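Local coordinates for F5/8 type C domain protein (PDB 4ZRX) that probably hydrolyses alpha-L-fucosyl linkages in glycans, pairing a fucosidase TIM-barrel domain with beta-sandwich domains, one of them an F5/8 type C domain, at residues Ala77-Arg82 with Gly335-Ala340; Thr95-Asp100 with Val143-Trp148; Thr489-Lys494 with Gln557-Lys562. All coordinates share one frame; numbering follows the deposited sequence.

Interaction 1 (Ala77-Arg82 with Gly335-Ala340)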
loop_
_atom_site.group_PDB
_atom_site.type_symbol
_atom_site.label_atom_id
_atom_site.label_comp_id
_atom_site.label_asym_id
_atom_site.label_seq_id
_atom_site.Cartn_x
_atom_site.Cartn_y
_atom_site.Cartn_z
ATOM N N ALA A 77 4.728 -8.426 -22.701
ATOM C CA ALA A 77 4.074 -7.284 -22.115
ATOM C C ALA A 77 2.559 -7.232 -22.311
ATOM O O ALA A 77 1.854 -6.609 -21.473
ATOM C CB ALA A 77 4.681 -6.004 -22.576
ATOM N N GLU A 78 2.046 -7.906 -23.340
ATOM C CA GLU A 78 0.592 -8.093 -23.492
ATOM C C GLU A 78 0.027 -8.884 -22.308
ATOM O O GLU A 78 -1.061 -8.603 -21.842
ATOM C CB GLU A 78 0.137 -8.767 -24.793
ATOM C CG GLU A 78 0.479 -8.028 -26.053
ATOM C CD GLU A 78 -0.234 -8.613 -27.321
ATOM O OE1 GLU A 78 -1.088 -9.488 -27.157
ATOM O OE2 GLU A 78 0.063 -8.162 -28.434
ATOM N N GLN A 79 0.790 -9.870 -21.817
ATOM C CA GLN A 79 0.372 -10.650 -20.657
ATOM C C GLN A 79 0.295 -9.770 -19.427
ATOM O O GLN A 79 -0.640 -9.852 -18.634
ATOM C CB GLN A 79 1.287 -11.839 -20.448
ATOM C CG GLN A 79 0.881 -12.756 -19.313
ATOM C CD GLN A 79 1.716 -12.636 -18.012
ATOM O OE1 GLN A 79 2.455 -11.679 -17.777
ATOM N NE2 GLN A 79 1.588 -13.655 -17.175
ATOM N N TRP A 80 1.270 -8.873 -19.290
ATOM C CA TRP A 80 1.222 -7.914 -18.200
ATOM C C TRP A 80 -0.058 -7.047 -18.266
ATOM O O TRP A 80 -0.778 -6.899 -17.290
ATOM C CB TRP A 80 2.426 -6.962 -18.155
ATOM C CG TRP A 80 3.777 -7.544 -18.240
ATOM C CD1 TRP A 80 4.122 -8.852 -18.195
ATOM C CD2 TRP A 80 4.984 -6.821 -18.405
ATOM N NE1 TRP A 80 5.495 -8.978 -18.307
ATOM C CE2 TRP A 80 6.026 -7.740 -18.473
ATOM C CE3 TRP A 80 5.294 -5.453 -18.498
ATOM C CZ2 TRP A 80 7.350 -7.367 -18.649
ATOM C CZ3 TRP A 80 6.612 -5.108 -18.690
ATOM C CH2 TRP A 80 7.618 -6.061 -18.753
ATOM N N VAL A 81 -0.263 -6.394 -19.405
ATOM C CA VAL A 81 -1.305 -5.407 -19.503
ATOM C C VAL A 81 -2.665 -6.062 -19.500
ATOM O O VAL A 81 -3.606 -5.535 -18.877
ATOM C CB VAL A 81 -1.126 -4.478 -20.704
ATOM C CG1 VAL A 81 -2.279 -3.527 -20.798
ATOM C CG2 VAL A 81 0.185 -3.690 -20.608
ATOM N N ARG A 82 -2.809 -7.209 -20.143
ATOM C CA ARG A 82 -4.106 -7.910 -20.127
ATOM C C ARG A 82 -4.483 -8.276 -18.665
ATOM O O ARG A 82 -5.617 -8.074 -18.206
ATOM C CB ARG A 82 -4.067 -9.183 -20.963
ATOM C CG ARG A 82 -5.405 -9.971 -21.016
ATOM C CD ARG A 82 -5.337 -11.263 -21.886
ATOM N NE ARG A 82 -4.306 -12.202 -21.459
ATOM C CZ ARG A 82 -3.114 -12.389 -22.045
ATOM N NH1 ARG A 82 -2.696 -11.691 -23.106
ATOM N NH2 ARG A 82 -2.283 -13.288 -21.525
ATOM N N GLY A 335 10.091 -12.599 -17.853
ATOM C CA GLY A 335 9.358 -11.434 -18.349
ATOM C C GLY A 335 7.838 -11.573 -18.344
ATOM O O GLY A 335 7.154 -11.047 -19.223
ATOM N N LEU A 336 7.317 -12.227 -17.317
ATOM C CA LEU A 336 5.887 -12.487 -17.149
ATOM C C LEU A 336 5.488 -12.135 -15.720
ATOM O O LEU A 336 6.292 -12.233 -14.788
ATOM C CB LEU A 336 5.629 -13.986 -17.337
ATOM C CG LEU A 336 5.869 -14.557 -18.738
ATOM C CD1 LEU A 336 5.657 -16.094 -18.683
ATOM C CD2 LEU A 336 4.953 -13.924 -19.690
ATOM N N ILE A 337 4.238 -11.722 -15.547
ATOM C CA ILE A 337 3.656 -11.682 -14.187
ATOM C C ILE A 337 3.463 -13.119 -13.757
ATOM O O ILE A 337 2.949 -13.931 -14.514
ATOM C CB ILE A 337 2.340 -10.887 -14.148
ATOM C CG1 ILE A 337 2.637 -9.416 -14.491
ATOM C CG2 ILE A 337 1.743 -10.956 -12.735
ATOM C CD1 ILE A 337 1.330 -8.502 -14.559
ATOM N N HIS A 338 3.931 -13.433 -12.576
ATOM C CA HIS A 338 3.933 -14.808 -12.039
ATOM C C HIS A 338 2.522 -15.285 -11.705
ATOM O O HIS A 338 1.626 -14.513 -11.404
ATOM C CB HIS A 338 4.796 -14.833 -10.799
ATOM C CG HIS A 338 5.072 -16.190 -10.257
ATOM N ND1 HIS A 338 4.262 -16.773 -9.322
ATOM C CD2 HIS A 338 6.100 -17.049 -10.452
ATOM C CE1 HIS A 338 4.739 -17.968 -8.997
ATOM N NE2 HIS A 338 5.853 -18.158 -9.669
ATOM N N GLU A 339 2.316 -16.581 -11.817
ATOM C CA GLU A 339 1.019 -17.209 -11.636
ATOM C C GLU A 339 0.352 -16.888 -10.315
ATOM O O GLU A 339 -0.894 -16.724 -10.239
ATOM C CB GLU A 339 1.242 -18.719 -11.667
ATOM C CG GLU A 339 1.589 -19.296 -13.100
ATOM C CD GLU A 339 3.104 -19.198 -13.522
ATOM O OE1 GLU A 339 3.980 -18.721 -12.760
ATOM O OE2 GLU A 339 3.414 -19.663 -14.662
ATOM N N ALA A 340 1.159 -16.885 -9.247
ATOM C CA ALA A 340 0.655 -16.594 -7.916
ATOM C C ALA A 340 0.046 -15.172 -7.874
ATOM O O ALA A 340 -1.041 -14.997 -7.344
ATOM C CB ALA A 340 1.750 -16.728 -6.816
#

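Interaction 2 (Thr95-Asp100 with Val143-Trp148). With EDO (1,2-ethanediol), chain D.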
loop_
_atom_site.group_PDB
_atom_site.type_symbol
_atom_site.label_atom_id
_atom_site.label_comp_id
_atom_site.label_asym_id
_atom_site.label_seq_id
_atom_site.Cartn_x
_atom_site.Cartn_y
_atom_site.Cartn_z
ATOM N N THR A 95 9.242 1.024 -14.380
ATOM C CA THR A 95 10.582 1.448 -14.036
ATOM C C THR A 95 11.498 1.372 -15.278
ATOM O O THR A 95 12.284 0.427 -15.458
ATOM C CB THR A 95 11.204 0.631 -12.909
ATOM O OG1 THR A 95 11.196 -0.769 -13.235
ATOM C CG2 THR A 95 10.370 0.813 -11.597
ATOM N N ALA A 96 11.434 2.404 -16.100
ATOM C CA ALA A 96 12.233 2.466 -17.309
ATOM C C ALA A 96 13.739 2.519 -16.946
ATOM O O ALA A 96 14.598 2.036 -17.698
ATOM C CB ALA A 96 11.825 3.697 -18.115
ATOM N N LYS A 97 14.056 3.153 -15.804
ATOM C CA LYS A 97 15.392 3.193 -15.278
ATOM C C LYS A 97 15.281 3.317 -13.772
ATOM O O LYS A 97 14.664 4.239 -13.263
ATOM C CB LYS A 97 16.189 4.397 -15.792
ATOM C CG LYS A 97 17.682 4.331 -15.396
ATOM C CD LYS A 97 18.404 5.636 -15.773
ATOM C CE LYS A 97 18.174 6.727 -14.817
ATOM N NZ LYS A 97 18.880 7.971 -15.163
ATOM N N HIS A 98 15.838 2.325 -13.059
ATOM C CA HIS A 98 15.896 2.352 -11.606
ATOM C C HIS A 98 17.264 2.906 -11.159
ATOM O O HIS A 98 17.968 3.473 -11.960
ATOM C CB HIS A 98 15.520 0.973 -11.023
ATOM C CG HIS A 98 14.953 1.048 -9.650
ATOM N ND1 HIS A 98 15.716 0.905 -8.519
ATOM C CD2 HIS A 98 13.694 1.298 -9.219
ATOM C CE1 HIS A 98 14.960 1.060 -7.451
ATOM N NE2 HIS A 98 13.730 1.332 -7.843
ATOM N N HIS A 99 17.552 2.868 -9.852
ATOM C CA HIS A 99 18.737 3.589 -9.292
ATOM C C HIS A 99 20.046 3.108 -9.872
ATOM O O HIS A 99 21.008 3.880 -10.002
ATOM C CB HIS A 99 18.816 3.461 -7.780
ATOM C CG HIS A 99 17.550 3.848 -7.066
ATOM N ND1 HIS A 99 16.754 4.898 -7.472
ATOM C CD2 HIS A 99 16.979 3.351 -5.944
ATOM C CE1 HIS A 99 15.722 5.008 -6.645
ATOM N NE2 HIS A 99 15.847 4.094 -5.699
ATOM N N ASP A 100 20.044 1.848 -10.256
ATOM C CA ASP A 100 21.198 1.197 -10.917
ATOM C C ASP A 100 21.549 1.791 -12.268
ATOM O O ASP A 100 22.673 1.620 -12.751
ATOM C CB ASP A 100 20.917 -0.297 -11.045
ATOM C CG ASP A 100 19.703 -0.581 -11.838
ATOM O OD1 ASP A 100 19.891 -0.652 -13.060
ATOM O OD2 ASP A 100 18.596 -0.698 -11.264
ATOM N N VAL A 143 5.716 6.466 -16.662
ATOM C CA VAL A 143 7.111 6.121 -16.541
ATOM C C VAL A 143 7.764 6.580 -15.244
ATOM O O VAL A 143 7.558 7.688 -14.801
ATOM C CB VAL A 143 7.963 6.579 -17.745
ATOM C CG1 VAL A 143 7.450 5.902 -19.017
ATOM C CG2 VAL A 143 7.917 8.054 -17.865
ATOM N N TYR A 144 8.623 5.714 -14.721
ATOM C CA TYR A 144 9.501 5.941 -13.569
ATOM C C TYR A 144 10.895 6.068 -14.174
ATOM O O TYR A 144 11.358 5.169 -14.863
ATOM C CB TYR A 144 9.412 4.767 -12.619
ATOM C CG TYR A 144 10.368 4.725 -11.459
ATOM C CD1 TYR A 144 11.699 4.475 -11.623
ATOM C CD2 TYR A 144 9.889 4.784 -10.158
ATOM C CE1 TYR A 144 12.546 4.417 -10.562
ATOM C CE2 TYR A 144 10.719 4.663 -9.080
ATOM C CZ TYR A 144 12.084 4.482 -9.281
ATOM O OH TYR A 144 13.005 4.406 -8.286
ATOM N N LEU A 145 11.526 7.214 -13.933
ATOM C CA LEU A 145 12.869 7.466 -14.444
ATOM C C LEU A 145 13.689 7.946 -13.258
ATOM O O LEU A 145 13.555 9.089 -12.823
ATOM C CB LEU A 145 12.841 8.485 -15.586
ATOM C CG LEU A 145 14.206 8.855 -16.155
ATOM C CD1 LEU A 145 14.782 7.728 -16.998
ATOM C CD2 LEU A 145 14.140 10.138 -16.962
ATOM N N SER A 146 14.556 7.073 -12.726
ATOM C CA SER A 146 15.248 7.397 -11.450
ATOM C C SER A 146 16.170 8.614 -11.542
ATOM O O SER A 146 17.122 8.601 -12.369
ATOM C CB SER A 146 16.009 6.198 -10.939
ATOM O OG SER A 146 16.709 6.485 -9.769
ATOM N N PRO A 147 15.906 9.655 -10.742
ATOM C CA PRO A 147 16.878 10.782 -10.689
ATOM C C PRO A 147 18.257 10.289 -10.252
ATOM O O PRO A 147 19.231 10.582 -10.936
ATOM C CB PRO A 147 16.229 11.747 -9.685
ATOM C CG PRO A 147 14.768 11.428 -9.798
ATOM C CD PRO A 147 14.676 9.975 -9.980
ATOM N N TRP A 148 18.328 9.497 -9.175
ATOM C CA TRP A 148 19.611 8.943 -8.715
ATOM C C TRP A 148 20.042 7.851 -9.730
ATOM O O TRP A 148 19.290 6.922 -10.022
ATOM C CB TRP A 148 19.439 8.326 -7.325
ATOM C CG TRP A 148 20.670 7.713 -6.681
ATOM C CD1 TRP A 148 21.997 8.083 -6.836
ATOM C CD2 TRP A 148 20.668 6.639 -5.762
ATOM N NE1 TRP A 148 22.805 7.280 -6.050
ATOM C CE2 TRP A 148 22.017 6.406 -5.369
ATOM C CE3 TRP A 148 19.652 5.847 -5.203
ATOM C CZ2 TRP A 148 22.361 5.388 -4.473
ATOM C CZ3 TRP A 148 19.989 4.849 -4.340
ATOM C CH2 TRP A 148 21.350 4.630 -3.966
HETATM C C1 EDO D . 10.330 2.825 -5.967
HETATM O O1 EDO D . 11.332 1.845 -6.233
HETATM C C2 EDO D . 9.715 2.507 -4.617
HETATM O O2 EDO D . 10.760 2.417 -3.636
#

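Interaction 3 (Thr489-Lys494 with Gln557-Lys562)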
loop_
_atom_site.group_PDB
_atom_site.type_symbol
_atom_site.label_atom_id
_atom_site.label_comp_id
_atom_site.label_asym_id
_atom_site.label_seq_id
_atom_site.Cartn_x
_atom_site.Cartn_y
_atom_site.Cartn_z
ATOM N N THR A 489 -4.607 -27.228 27.303
ATOM C CA THR A 489 -5.036 -28.554 26.913
ATOM C C THR A 489 -5.833 -28.470 25.619
ATOM O O THR A 489 -6.758 -27.637 25.482
ATOM C CB THR A 489 -5.881 -29.208 28.082
ATOM O OG1 THR A 489 -5.180 -29.122 29.337
ATOM C CG2 THR A 489 -6.215 -30.669 27.795
ATOM N N ILE A 490 -5.480 -29.322 24.674
ATOM C CA ILE A 490 -5.932 -29.195 23.298
ATOM C C ILE A 490 -6.394 -30.557 22.761
ATOM O O ILE A 490 -5.685 -31.545 22.861
ATOM C CB ILE A 490 -4.796 -28.667 22.363
ATOM C CG1 ILE A 490 -4.311 -27.275 22.793
ATOM C CG2 ILE A 490 -5.254 -28.663 20.889
ATOM C CD1 ILE A 490 -2.915 -26.901 22.221
ATOM N N ASP A 491 -7.594 -30.567 22.196
ATOM C CA ASP A 491 -8.116 -31.679 21.442
ATOM C C ASP A 491 -7.703 -31.433 19.996
ATOM O O ASP A 491 -8.172 -30.470 19.376
ATOM C CB ASP A 491 -9.659 -31.695 21.604
ATOM C CG ASP A 491 -10.348 -32.755 20.767
ATOM O OD1 ASP A 491 -9.718 -33.380 19.892
ATOM O OD2 ASP A 491 -11.567 -32.966 20.973
ATOM N N LEU A 492 -6.865 -32.293 19.448
ATOM C CA LEU A 492 -6.380 -32.089 18.075
ATOM C C LEU A 492 -7.399 -32.415 16.979
ATOM O O LEU A 492 -7.147 -32.109 15.814
ATOM C CB LEU A 492 -5.106 -32.904 17.845
ATOM C CG LEU A 492 -3.923 -32.552 18.765
ATOM C CD1 LEU A 492 -2.792 -33.567 18.564
ATOM C CD2 LEU A 492 -3.432 -31.150 18.537
ATOM N N GLY A 493 -8.511 -33.073 17.339
ATOM C CA GLY A 493 -9.649 -33.237 16.428
ATOM C C GLY A 493 -9.734 -34.623 15.814
ATOM O O GLY A 493 -10.801 -35.011 15.331
ATOM N N LYS A 494 -8.614 -35.356 15.799
ATOM C CA LYS A 494 -8.612 -36.789 15.469
ATOM C C LYS A 494 -7.400 -37.441 16.112
ATOM O O LYS A 494 -6.500 -36.748 16.596
ATOM C CB LYS A 494 -8.584 -37.028 13.949
ATOM C CG LYS A 494 -7.462 -36.256 13.202
ATOM C CD LYS A 494 -7.340 -36.708 11.749
ATOM C CE LYS A 494 -5.986 -36.337 11.194
ATOM N NZ LYS A 494 -6.000 -36.096 9.740
ATOM N N GLN A 557 1.202 -41.690 20.048
ATOM C CA GLN A 557 -0.187 -41.629 19.624
ATOM C C GLN A 557 -0.939 -40.638 20.529
ATOM O O GLN A 557 -0.723 -40.597 21.754
ATOM C CB GLN A 557 -0.826 -43.007 19.624
ATOM C CG GLN A 557 -1.975 -43.123 18.607
ATOM C CD GLN A 557 -2.461 -44.567 18.446
ATOM O OE1 GLN A 557 -1.675 -45.503 18.551
ATOM N NE2 GLN A 557 -3.748 -44.747 18.184
ATOM N N ALA A 558 -1.785 -39.804 19.919
ATOM C CA ALA A 558 -2.493 -38.796 20.682
ATOM C C ALA A 558 -3.766 -38.282 19.993
ATOM O O ALA A 558 -3.863 -38.235 18.760
ATOM C CB ALA A 558 -1.566 -37.627 21.023
ATOM N N ARG A 559 -4.743 -37.960 20.831
ATOM C CA ARG A 559 -5.951 -37.234 20.440
ATOM C C ARG A 559 -5.934 -35.877 21.115
ATOM O O ARG A 559 -6.292 -34.871 20.484
ATOM C CB ARG A 559 -7.203 -38.020 20.837
ATOM C CG ARG A 559 -8.558 -37.276 20.735
ATOM C CD ARG A 559 -8.859 -36.881 19.328
ATOM N NE ARG A 559 -9.995 -35.963 19.252
ATOM C CZ ARG A 559 -11.185 -36.247 18.730
ATOM N NH1 ARG A 559 -11.460 -37.441 18.197
ATOM N NH2 ARG A 559 -12.115 -35.299 18.716
ATOM N N PHE A 560 -5.564 -35.863 22.400
ATOM C CA PHE A 560 -5.465 -34.650 23.203
ATOM C C PHE A 560 -4.010 -34.460 23.587
ATOM O O PHE A 560 -3.291 -35.430 23.753
ATOM C CB PHE A 560 -6.306 -34.738 24.493
ATOM C CG PHE A 560 -7.802 -34.928 24.257
ATOM C CD1 PHE A 560 -8.323 -36.199 23.985
ATOM C CD2 PHE A 560 -8.691 -33.856 24.381
ATOM C CE1 PHE A 560 -9.719 -36.394 23.779
ATOM C CE2 PHE A 560 -10.090 -34.045 24.195
ATOM C CZ PHE A 560 -10.595 -35.318 23.891
ATOM N N ILE A 561 -3.574 -33.206 23.716
ATOM C CA ILE A 561 -2.243 -32.912 24.238
ATOM C C ILE A 561 -2.399 -31.903 25.332
ATOM O O ILE A 561 -3.377 -31.171 25.369
ATOM C CB ILE A 561 -1.247 -32.402 23.169
ATOM C CG1 ILE A 561 -1.721 -31.065 22.546
ATOM C CG2 ILE A 561 -1.085 -33.462 22.087
ATOM C CD1 ILE A 561 -0.763 -30.552 21.439
ATOM N N LYS A 562 -1.415 -31.843 26.200
ATOM C CA LYS A 562 -1.414 -30.933 27.340
ATOM C C LYS A 562 0.007 -30.498 27.638
ATOM O O LYS A 562 0.912 -31.335 27.711
ATOM C CB LYS A 562 -2.035 -31.608 28.592
ATOM C CG LYS A 562 -1.927 -30.790 29.880
ATOM C CD LYS A 562 -2.719 -31.390 31.047
ATOM C CE LYS A 562 -2.104 -32.681 31.504
ATOM N NZ LYS A 562 -2.726 -33.224 32.734
#

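Interaction 1 (Ala77-Arg82 with Gly335-Ala340)
The carboxamide of Q79 meets the backbone of I337 edge-on, nearly in one plane with its bonds, and pairs with its N-H and C=O much as a residue of a neighbouring strand would. Q79 OE1 accepts from I337 N at 2.9 Å, in the carbonyl plane and on a lone pair, while Q79 NE2 donates to I337 O at 3.0 Å, nearly straight at 171°. A glutamine suits the place because the oxygen and nitrogen of its carboxamide match the N-H and C=O of a single residue. With CG anti to the backbone N (chi1 -176°) and a bend at chi2, the chain leaves the helix and brings the amide up to the loop; L336 crosses it at about a right angle, L336 CD2 lying 3.9 Å from Q79 CD. A leucine in place of this glutamine would probably leave both backbone groups of I337 without these mates and the loop less firmly placed. These contacts tie helix 77-86 of the fucosidase TIM barrel to the turn that leads into helix 339-356, where H338 is the N-cap and its ND1 accepts from A340 N. One helix position on, the indole of W80 meets G335 at its edge. W80 NE1 donates to G335 O at 2.8 Å, but the donor stands well above the carbonyl plane, 57° out of it. G335 has a positive phi, at which a CB would press on the preceding carbonyl oxygen, so glycine fits. I337 CD1 reaches W80 CA, 3.7 Å away, while I337 CG1 packs by CD1 of the buried indole; F50 meets the same indole edge-to-face.

Interaction 2 (Thr95-Asp100 with Val143-Trp148)
Backbone bonds join T95-D100 to V143-W148 as parallel neighbours, T95 bridging Y144 and K97 bridging L145. The register slips by one residue between these bridges, a beta bulge at which Y144 O receives only weak bonds from the amides of A96 and K97; S146 N to K97 O, at 2.9 Å, is firmer. Among side chains, H99 ND1 donates to S146 OG at 2.8 Å, in the imidazole plane, and S146 OG in turn donates a hydrogen bond to W148 O at 2.6 Å, on a lone pair. A serine is apt here, since one small group both accepts and donates. K97, bent at chi3, brings its ammonium to a salt bridge with D149.

These are neighbouring parallel strands of the TIM barrel, and the residues at their C-terminal ends face the region where such barrels hold their active site. A 1,2-ethanediol, probably from the crystallisation liquor, lies there, its O1 hydrogen-bonded to H98 NE2 at 2.9 Å and its other partners H49 and E230.

The remaining contacts are aromatic. T95 CG2 sits over a face of Y144 as a CH-pi contact, 4.1 Å from the ring centroid. The H98 and Y144 rings are nearly parallel, 3° apart, yet slid so far that they barely overlap; the Y144 hydroxyl bonds to D185. H99 has H98 CE1 over one face and W148 CE3 over the opposite one, both toward the rim; its plane is tilted 39° from that of W148, whose CE3 lies 3.4 Å from H99 CG.

Interaction 3 (Thr489-Lys494 with Gln557-Lys562)
T489 meets K562 as the first of three antiparallel pairs between strands 488-492 and 560-566, neighbours in one sheet of the F5/8 type C domain, a beta sandwich. The two side chains run side by side, T489 OG1 3.7 Å from K562 CG, while that hydroxyl bonds to P487 O and the lysine lies by the rings of W529 and F521 in cation-pi contacts. I490 pairs with I561 through two backbone bonds, I490 N to I561 O and I561 N to I490 O. Both side chains lie on the opposite face from T489 and D491, and branched aliphatics suit this buried side, I490 CB packing on I561 CG1 at 3.9 Å. On the other face D491 CB rests against F560, 3.5 Å from F560 CE2, with the carboxylate and ring planes 40° apart. D491 CG is anti to the backbone N (chi1 175°), which carries the carboxylate to R559. The arginine grips it side-on: R559 NE to D491 OD1 at 2.7 Å, R559 NH2 to D491 OD2 at 3.3 Å on the syn lone pair. R559 and F560 both face S523 in a classic beta bulge. L492 N donates to R559 O at 2.8 Å, and L492 CD1 packs on I561 CG2. G493 has a positive phi that suits glycine; its amide closes an Asx turn on D491 OD1 at 2.8 Å, reaching that oxygen from the face opposite to R559 NE, and its carbonyl oxygen lies over the centre of one guanidinium face. By K494 the chain has turned a corner, and K494 C lies 3.6 Å from R559 CD.

Interactions 1 and 2 belong to the same fucosidase barrel, their centres about 21 Å apart, and are joined by the chain itself, since helix 77-86 is followed in the chain by strand 91-97. Both are buried: interaction 1 fixes an outer helix to a turn with amide and indole bonds to backbone, whereas interaction 2 lies on the barrel strands and mixes backbone pairing with histidines and aromatic rings near the bound diol. Interaction 3 stands apart in the F5/8 type C domain, its centre about 56 Å from that of interaction 2 and across the chain's centre. Only partly buried, it combines an apolar face with a charged pair near the more exposed corner.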